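PDB 4ZDM: glutamate receptor kainate-like protein from Pleurobrachia bachei, which probably forms a ligand-gated ion channel subunit of the ionotropic glutamate receptor family, its ligand-binding domain here holding glycine. Local coordinates for residues Ser110-Gly115 / Glu191-Asn196. Residues are numbered along the deposited sequence; the frame is centred on the assembly and turned at random.
Sequences SMMDGG and EIPGIN. With GLY (glycine), chain B.
Gly-115 and Ile-192 form an antiparallel hydrogen-bonded pair: Ile-192 N reaches Gly-115 O at 2.8 Å, and Gly-115 N gives the longer return bond to Ile-192 O at 3.2 Å. This joins strand 112-121 to the end of strand 186-192 in the clamshell ligand-binding domain of an ionotropic glutamate receptor, a periplasmic-binding-protein fold. Glu-191 CA adds a CA-H...O contact to that same Gly-115 O. The glutamate side chain leaves with CG anti to the carbonyl carbon (chi1 -56°), runs extended beyond it, and brings OE1 to the ammonium N of the bound glycine at 2.8 Å. Its other oxygen, OE2, is held by Ser-96 and Asn-148, so the buried carboxylate is gripped from the protein while it receives the ligand. With a glutamine here, which carries no charge, the ammonium group of the bound glycine would probably be left without its anionic mate at OE1. After Ile-192 a cis peptide leads into Pro-193, whose ring meets the side chain of Met-112 and also touches Tyr-248 of helix 243-254. Met-112 bends at chi3 (58°), and its sulfur makes an apolar contact with the ring, SD lying 4.1 Å from Pro-193 CG.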
ATOM      1  N   SER A 110      -3.489  12.068 -21.141  1.00  8.20           N
ATOM      2  CA  SER A 110      -3.907  13.207 -20.365  1.00  7.30           C
ATOM      3  C   SER A 110      -5.385  13.389 -20.263  1.00  9.11           C
ATOM      4  O   SER A 110      -6.144  12.987 -21.172  1.00  9.61           O
ATOM      5  CB  SER A 110      -3.251  14.441 -20.929  1.00 10.12           C
ATOM      6  OG  SER A 110      -3.669  14.661 -22.275  1.00 11.14           O
ATOM      7  N   MET A 111      -5.824  14.001 -19.161  0.57  8.05           N
ATOM      8  CA  MET A 111      -7.234  14.343 -18.978  0.57  9.55           C
ATOM      9  C   MET A 111      -7.598  15.668 -19.668  0.57 11.72           C
ATOM     10  O   MET A 111      -8.745  15.871 -20.050  0.57 12.05           O
ATOM     11  CB  MET A 111      -7.594  14.365 -17.470  0.57  9.91           C
ATOM     12  CG  MET A 111      -6.808  15.314 -16.625  0.57  9.38           C
ATOM     13  SD  MET A 111      -7.356  15.224 -14.894  0.57 12.26           S
ATOM     14  CE  MET A 111      -6.003  14.124 -14.495  0.57 26.27           C
ATOM     15  N   MET A 112      -6.649  16.575 -19.835  1.00 10.60           N
ATOM     16  CA  MET A 112      -6.878  17.848 -20.477  1.00 12.84           C
ATOM     17  C   MET A 112      -5.570  18.583 -20.612  1.00 11.23           C
ATOM     18  O   MET A 112      -4.543  18.164 -20.062  1.00  9.52           O
ATOM     19  CB  MET A 112      -7.873  18.688 -19.708  1.00 15.00           C
ATOM     20  CG  MET A 112      -7.370  19.130 -18.403  1.00 13.73           C
ATOM     21  SD  MET A 112      -8.655  19.959 -17.358  1.00 20.06           S
ATOM     22  CE  MET A 112      -9.855  18.760 -17.222  1.00 26.59           C
ATOM     23  N   ASP A 113      -5.568  19.636 -21.418  1.00  9.01           N
ATOM     24  CA  ASP A 113      -4.404  20.508 -21.591  1.00  9.11           C
ATOM     25  C   ASP A 113      -4.523  21.738 -20.711  1.00 11.75           C
ATOM     26  O   ASP A 113      -5.585  22.343 -20.582  1.00 13.17           O
ATOM     27  CB  ASP A 113      -4.260  20.931 -23.050  1.00  8.87           C
ATOM     28  CG  ASP A 113      -4.010  19.782 -23.988  1.00 12.17           C
ATOM     29  OD1 ASP A 113      -3.524  18.698 -23.566  1.00 11.58           O
ATOM     30  OD2 ASP A 113      -4.273  19.981 -25.200  1.00 12.19           O
ATOM     31  N   GLY A 114      -3.401  22.083 -20.117  1.00 10.17           N
ATOM     32  CA  GLY A 114      -3.283  23.310 -19.343  1.00 11.87           C
ATOM     33  C   GLY A 114      -2.218  24.230 -19.874  1.00  9.68           C
ATOM     34  O   GLY A 114      -1.601  24.006 -20.917  1.00 10.96           O
ATOM     35  N   GLY A 115      -2.012  25.307 -19.133  1.00 10.21           N
ATOM     36  CA  GLY A 115      -0.976  26.258 -19.453  1.00 11.08           C
ATOM     37  C   GLY A 115      -0.777  27.205 -18.267  1.00  9.43           C
ATOM     38  O   GLY A 115      -1.445  27.108 -17.270  1.00 10.81           O
ATOM     39  N   GLU A 191      -1.644  27.818 -12.939  1.00  9.72           N
ATOM     40  CA  GLU A 191      -2.131  26.990 -14.038  1.00 10.24           C
ATOM     41  C   GLU A 191      -3.560  27.248 -14.422  1.00 10.21           C
ATOM     42  O   GLU A 191      -4.470  27.206 -13.596  1.00 11.34           O
ATOM     43  CB  GLU A 191      -2.014  25.495 -13.690  1.00 10.30           C
ATOM     44  CG  GLU A 191      -0.577  25.082 -13.314  1.00 10.62           C
ATOM     45  CD  GLU A 191      -0.418  23.576 -13.072  1.00 10.44           C
ATOM     46  OE1 GLU A 191      -1.455  22.899 -12.836  1.00 12.92           O
ATOM     47  OE2 GLU A 191       0.754  23.111 -13.151  1.00 12.19           O
ATOM     48  N   ILE A 192      -3.777  27.425 -15.720  0.57  9.64           N
ATOM     49  CA  ILE A 192      -5.102  27.391 -16.288  0.57  9.81           C
ATOM     50  C   ILE A 192      -5.332  25.938 -16.686  0.57 12.16           C
ATOM     51  O   ILE A 192      -4.374  25.233 -16.947  0.57 11.76           O
ATOM     52  CB  ILE A 192      -5.228  28.332 -17.492  0.57 14.27           C
ATOM     53  CG1 ILE A 192      -4.246  27.897 -18.570  0.57 18.69           C
ATOM     54  CG2 ILE A 192      -4.954  29.802 -17.084  0.57 12.96           C
ATOM     55  CD1 ILE A 192      -4.716  28.089 -19.939  0.57 32.87           C
ATOM     56  N   PRO A 193      -6.580  25.493 -16.736  1.00 11.02           N
ATOM     57  CA  PRO A 193      -7.808  26.243 -16.430  1.00 11.16           C
ATOM     58  C   PRO A 193      -8.113  26.399 -14.968  1.00 13.92           C
ATOM     59  O   PRO A 193      -8.999  27.181 -14.605  1.00 12.32           O
ATOM     60  CB  PRO A 193      -8.897  25.384 -17.106  1.00 15.64           C
ATOM     61  CG  PRO A 193      -8.384  24.035 -17.031  1.00 14.99           C
ATOM     62  CD  PRO A 193      -6.877  24.136 -17.231  1.00 13.34           C
ATOM     63  N   GLY A 194      -7.428  25.662 -14.122  1.00 11.76           N
ATOM     64  CA  GLY A 194      -7.822  25.640 -12.716  1.00 11.16           C
ATOM     65  C   GLY A 194      -7.895  27.009 -12.072  1.00 12.24           C
ATOM     66  O   GLY A 194      -8.803  27.259 -11.255  1.00 12.78           O
ATOM     67  N   ILE A 195      -6.936  27.883 -12.343  1.00 11.51           N
ATOM     68  CA  ILE A 195      -6.963  29.193 -11.718  1.00 13.42           C
ATOM     69  C   ILE A 195      -8.146  30.046 -12.202  1.00 13.81           C
ATOM     70  O   ILE A 195      -8.545  30.970 -11.493  1.00 14.16           O
ATOM     71  CB  ILE A 195      -5.608  29.911 -11.882  1.00 12.42           C
ATOM     72  CG1 ILE A 195      -5.524  31.087 -10.925  1.00 14.22           C
ATOM     73  CG2 ILE A 195      -5.401  30.384 -13.300  1.00 13.27           C
ATOM     74  CD1 ILE A 195      -4.176  31.668 -10.863  1.00 19.80           C
ATOM     75  N   ASN A 196      -8.717  29.734 -13.354  1.00 13.09           N
ATOM     76  CA  ASN A 196      -9.909  30.431 -13.793  1.00 12.77           C
ATOM     77  C   ASN A 196     -11.109  29.934 -13.021  1.00 16.56           C
ATOM     78  O   ASN A 196     -12.012  30.724 -12.718  1.00 19.93           O
ATOM     79  CB  ASN A 196     -10.125  30.250 -15.286  1.00 13.83           C
ATOM     80  CG  ASN A 196      -9.074  30.937 -16.140  1.00 16.55           C
ATOM     81  OD1 ASN A 196      -8.768  30.469 -17.256  1.00 24.03           O
ATOM     82  ND2 ASN A 196      -8.504  32.008 -15.652  1.00 16.21           N
TER
HETATM   83  N   GLY B 301      -1.112  20.683 -11.150  1.00 13.76           N
HETATM   84  CA  GLY B 301       0.041  21.127 -10.324  1.00 10.93           C
HETATM   85  C   GLY B 301       1.256  20.276 -10.448  1.00 11.46           C
HETATM   86  O   GLY B 301       2.327  20.601  -9.913  1.00 10.01           O
HETATM   87  OXT GLY B 301       1.212  19.187 -11.098  1.00  9.68           O